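Local coordinates for Pre-mRNA-processing-splicing factor 8 (Cryptococcus neoformans var. grubii serotype A, PDB 6MX6), which probably excises itself from a spliceosomal host protein by protein splicing, as the intein of that precursor, at residues L6-R11 with K153-V158. Sequence-based numbering, arbitrary orientation.
Sequences LQNGTR and KWSGFV
The amide of Asn-8 lies against the start of strand 152-159: ND2 sits over the CB methylene of Lys-153 at 3.5 Å, while OD1 reaches Ser-155. There the hydroxyl OG donates to OD1 over 2.7 Å, from 27° outside the plane of the amide carbonyl. Asn-8 CG stands beside its own backbone N (chi1 -78°), which carries the amide back along the partner strand and within range of this hydroxyl. A water that donates to Trp-154 O also accepts weakly from Asn-8 ND2, a looser link than the OD1 bond.

The backbones pair antiparallel over a short length next to it. Leu-6 and Ser-155 form a hydrogen-bonded pair: Leu-6 N gives a nearly straight bond to Ser-155 O (177°), and Ser-155 N returns one of 2.9 Å to Leu-6 O. Next comes the non-hydrogen-bonded pair Gln-7 with Trp-154, its CA atoms 4.2 Å apart and its side chains diverging. Asn-8, already the second residue of a type II turn from Gln-7 to Thr-10, gives its N to Lys-153 O, also 2.9 Å long. Gly-9 takes the third position of that turn with a positive phi. Gln-7 O takes both the N and OG1 of Thr-10, bracing the turn from within.

In this Hint-type intein fold, the contact fastens the first modelled strand onto the edge of an antiparallel sheet. Leu-6 is buried against Leu-63 and Cys-65 of strand 63-65, in the second sheet, and the amide end of Gln-7 is held by Thr-152. Strand 152-159 continues the sheet on its other edge, pairing with strand 38-49 through Gly-47 and Val-45.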
ATOM      1  N   LEU A   6      -5.878  -2.390   4.776  1.00 15.71           N
ATOM      2  CA  LEU A   6      -5.890  -3.098   3.499  1.00 14.21           C
ATOM      3  C   LEU A   6      -6.986  -4.150   3.449  1.00 15.49           C
ATOM      4  O   LEU A   6      -7.347  -4.742   4.466  1.00 15.76           O
ATOM      5  CB  LEU A   6      -4.545  -3.787   3.243  1.00 22.02           C
ATOM      6  CG  LEU A   6      -3.327  -2.866   3.222  1.00 19.48           C
ATOM      7  CD1 LEU A   6      -2.075  -3.720   3.070  1.00 28.25           C
ATOM      8  CD2 LEU A   6      -3.433  -1.877   2.082  1.00 24.12           C
ATOM      9  N   GLN A   7      -7.487  -4.415   2.241  1.00 14.42           N
ATOM     10  CA  GLN A   7      -8.508  -5.437   2.090  1.00 12.71           C
ATOM     11  C   GLN A   7      -7.969  -6.794   2.503  1.00 14.23           C
ATOM     12  O   GLN A   7      -6.825  -7.147   2.189  1.00 15.48           O
ATOM     13  CB  GLN A   7      -8.997  -5.521   0.644  1.00 16.90           C
ATOM     14  CG  GLN A   7     -10.172  -6.468   0.489  1.00 17.75           C
ATOM     15  CD  GLN A   7     -10.728  -6.461  -0.921  1.00 26.52           C
ATOM     16  OE1 GLN A   7     -10.006  -6.734  -1.874  1.00 16.94           O
ATOM     17  NE2 GLN A   7     -12.013  -6.142  -1.058  1.00 23.48           N
ATOM     18  N   ASN A   8      -8.793  -7.554   3.222  1.00 17.35           N
ATOM     19  CA  ASN A   8      -8.423  -8.922   3.557  1.00 15.36           C
ATOM     20  C   ASN A   8      -8.083  -9.709   2.297  1.00 21.59           C
ATOM     21  O   ASN A   8      -8.757  -9.598   1.268  1.00 22.02           O
ATOM     22  CB  ASN A   8      -9.550  -9.614   4.315  1.00 17.54           C
ATOM     23  CG  ASN A   8      -9.616  -9.191   5.776  1.00 24.64           C
ATOM     24  OD1 ASN A   8      -8.954  -8.240   6.192  1.00 21.02           O
ATOM     25  ND2 ASN A   8     -10.423  -9.896   6.557  1.00 22.80           N
ATOM     26  N   GLY A   9      -7.044 -10.521   2.394  1.00 18.27           N
ATOM     27  CA  GLY A   9      -6.545 -11.266   1.259  1.00 17.84           C
ATOM     28  C   GLY A   9      -5.381 -10.612   0.559  1.00 24.35           C
ATOM     29  O   GLY A   9      -4.821 -11.210  -0.371  1.00 25.09           O
ATOM     30  N   THR A  10      -5.000  -9.408   0.972  1.00 18.54           N
ATOM     31  CA  THR A  10      -3.798  -8.781   0.446  1.00 18.11           C
ATOM     32  C   THR A  10      -2.577  -9.571   0.910  1.00 19.92           C
ATOM     33  O   THR A  10      -2.437  -9.878   2.097  1.00 19.04           O
ATOM     34  CB  THR A  10      -3.705  -7.326   0.901  1.00 22.17           C
ATOM     35  OG1 THR A  10      -4.865  -6.589   0.466  1.00 19.37           O
ATOM     36  CG2 THR A  10      -2.459  -6.684   0.330  1.00 22.79           C
ATOM     37  N   ARG A  11      -1.701  -9.915  -0.034  1.00 20.56           N
ATOM     38  CA  ARG A  11      -0.546 -10.766   0.240  1.00 21.02           C
ATOM     39  C   ARG A  11       0.676  -9.901   0.525  1.00 23.77           C
ATOM     40  O   ARG A  11       1.087  -9.100  -0.322  1.00 21.65           O
ATOM     41  CB  ARG A  11      -0.283 -11.703  -0.945  1.00 24.31           C
ATOM     42  CG  ARG A  11      -1.452 -12.625  -1.271  1.00 28.01           C
ATOM     43  CD  ARG A  11      -1.449 -13.064  -2.734  1.00 37.48           C
ATOM     44  NE  ARG A  11      -0.204 -13.733  -3.095  1.00 40.93           N
ATOM     45  CZ  ARG A  11       0.095 -14.145  -4.322  1.00 37.78           C
ATOM     46  NH1 ARG A  11      -0.765 -13.956  -5.315  1.00 34.98           N
ATOM     47  NH2 ARG A  11       1.256 -14.742  -4.555  1.00 35.06           N
ATOM     48  N   LYS A 153     -14.221  -6.693   4.162  1.00 17.63           N
ATOM     49  CA  LYS A 153     -13.426  -6.716   5.378  1.00 17.34           C
ATOM     50  C   LYS A 153     -12.006  -6.257   5.101  1.00 16.83           C
ATOM     51  O   LYS A 153     -11.423  -6.575   4.058  1.00 18.31           O
ATOM     52  CB  LYS A 153     -13.398  -8.126   5.977  1.00 22.80           C
ATOM     53  CG  LYS A 153     -14.739  -8.571   6.509  1.00 24.29           C
ATOM     54  CD  LYS A 153     -14.671 -10.002   7.058  1.00 34.09           C
ATOM     55  CE  LYS A 153     -16.017 -10.421   7.629  1.00 40.21           C
ATOM     56  NZ  LYS A 153     -15.913 -11.638   8.480  1.00 60.77           N
ATOM     57  N   TRP A 154     -11.451  -5.520   6.052  1.00 16.97           N
ATOM     58  CA  TRP A 154     -10.094  -5.018   5.982  1.00 14.21           C
ATOM     59  C   TRP A 154      -9.392  -5.267   7.310  1.00 21.65           C
ATOM     60  O   TRP A 154     -10.030  -5.428   8.361  1.00 21.66           O
ATOM     61  CB  TRP A 154     -10.058  -3.512   5.660  1.00 16.26           C
ATOM     62  CG  TRP A 154     -10.830  -2.645   6.628  1.00 17.22           C
ATOM     63  CD1 TRP A 154     -12.105  -2.193   6.474  1.00 17.32           C
ATOM     64  CD2 TRP A 154     -10.374  -2.126   7.892  1.00 20.13           C
ATOM     65  NE1 TRP A 154     -12.470  -1.415   7.550  1.00 22.35           N
ATOM     66  CE2 TRP A 154     -11.426  -1.359   8.432  1.00 21.51           C
ATOM     67  CE3 TRP A 154      -9.183  -2.234   8.615  1.00 25.79           C
ATOM     68  CZ2 TRP A 154     -11.323  -0.709   9.667  1.00 28.63           C
ATOM     69  CZ3 TRP A 154      -9.080  -1.582   9.835  1.00 24.79           C
ATOM     70  CH2 TRP A 154     -10.143  -0.832  10.348  1.00 24.30           C
ATOM     71  N   SER A 155      -8.061  -5.241   7.240  1.00 17.70           N
ATOM     72  CA  SER A 155      -7.189  -5.391   8.394  1.00 20.01           C
ATOM     73  C   SER A 155      -6.088  -4.347   8.307  1.00 24.89           C
ATOM     74  O   SER A 155      -5.591  -4.034   7.217  1.00 19.75           O
ATOM     75  CB  SER A 155      -6.595  -6.802   8.468  1.00 20.43           C
ATOM     76  OG  SER A 155      -7.618  -7.786   8.501  1.00 23.51           O
ATOM     77  N   GLY A 156      -5.724  -3.797   9.465  1.00 17.72           N
ATOM     78  CA  GLY A 156      -4.686  -2.793   9.535  1.00 21.89           C
ATOM     79  C   GLY A 156      -3.777  -3.051  10.722  1.00 24.81           C
ATOM     80  O   GLY A 156      -4.093  -3.836  11.615  1.00 22.44           O
ATOM     81  N   PHE A 157      -2.630  -2.384  10.702  1.00 23.97           N
ATOM     82  CA  PHE A 157      -1.663  -2.444  11.789  1.00 21.89           C
ATOM     83  C   PHE A 157      -0.675  -1.309  11.578  1.00 29.23           C
ATOM     84  O   PHE A 157      -0.640  -0.681  10.517  1.00 28.22           O
ATOM     85  CB  PHE A 157      -0.949  -3.804  11.870  1.00 26.76           C
ATOM     86  CG  PHE A 157      -0.453  -4.325  10.544  1.00 26.33           C
ATOM     87  CD1 PHE A 157       0.601  -3.712   9.890  1.00 25.84           C
ATOM     88  CD2 PHE A 157      -1.029  -5.448   9.968  1.00 23.31           C
ATOM     89  CE1 PHE A 157       1.067  -4.201   8.676  1.00 25.48           C
ATOM     90  CE2 PHE A 157      -0.575  -5.937   8.749  1.00 25.15           C
ATOM     91  CZ  PHE A 157       0.474  -5.312   8.107  1.00 32.61           C
ATOM     92  N   VAL A 158       0.113  -1.037  12.601  1.00 34.71           N
ATOM     93  CA  VAL A 158       1.211  -0.093  12.467  1.00 31.75           C
ATOM     94  C   VAL A 158       2.491  -0.893  12.305  1.00 28.09           C
ATOM     95  O   VAL A 158       2.594  -2.053  12.721  1.00 30.56           O
ATOM     96  CB  VAL A 158       1.319   0.891  13.652  1.00 37.52           C
ATOM     97  CG1 VAL A 158       0.325   2.032  13.484  1.00 35.10           C
ATOM     98  CG2 VAL A 158       1.105   0.177  14.952  1.00 35.81           C
TER
HETATM   99  O   HOH W   1     -11.628  -7.859   8.801  1.00 33.21           O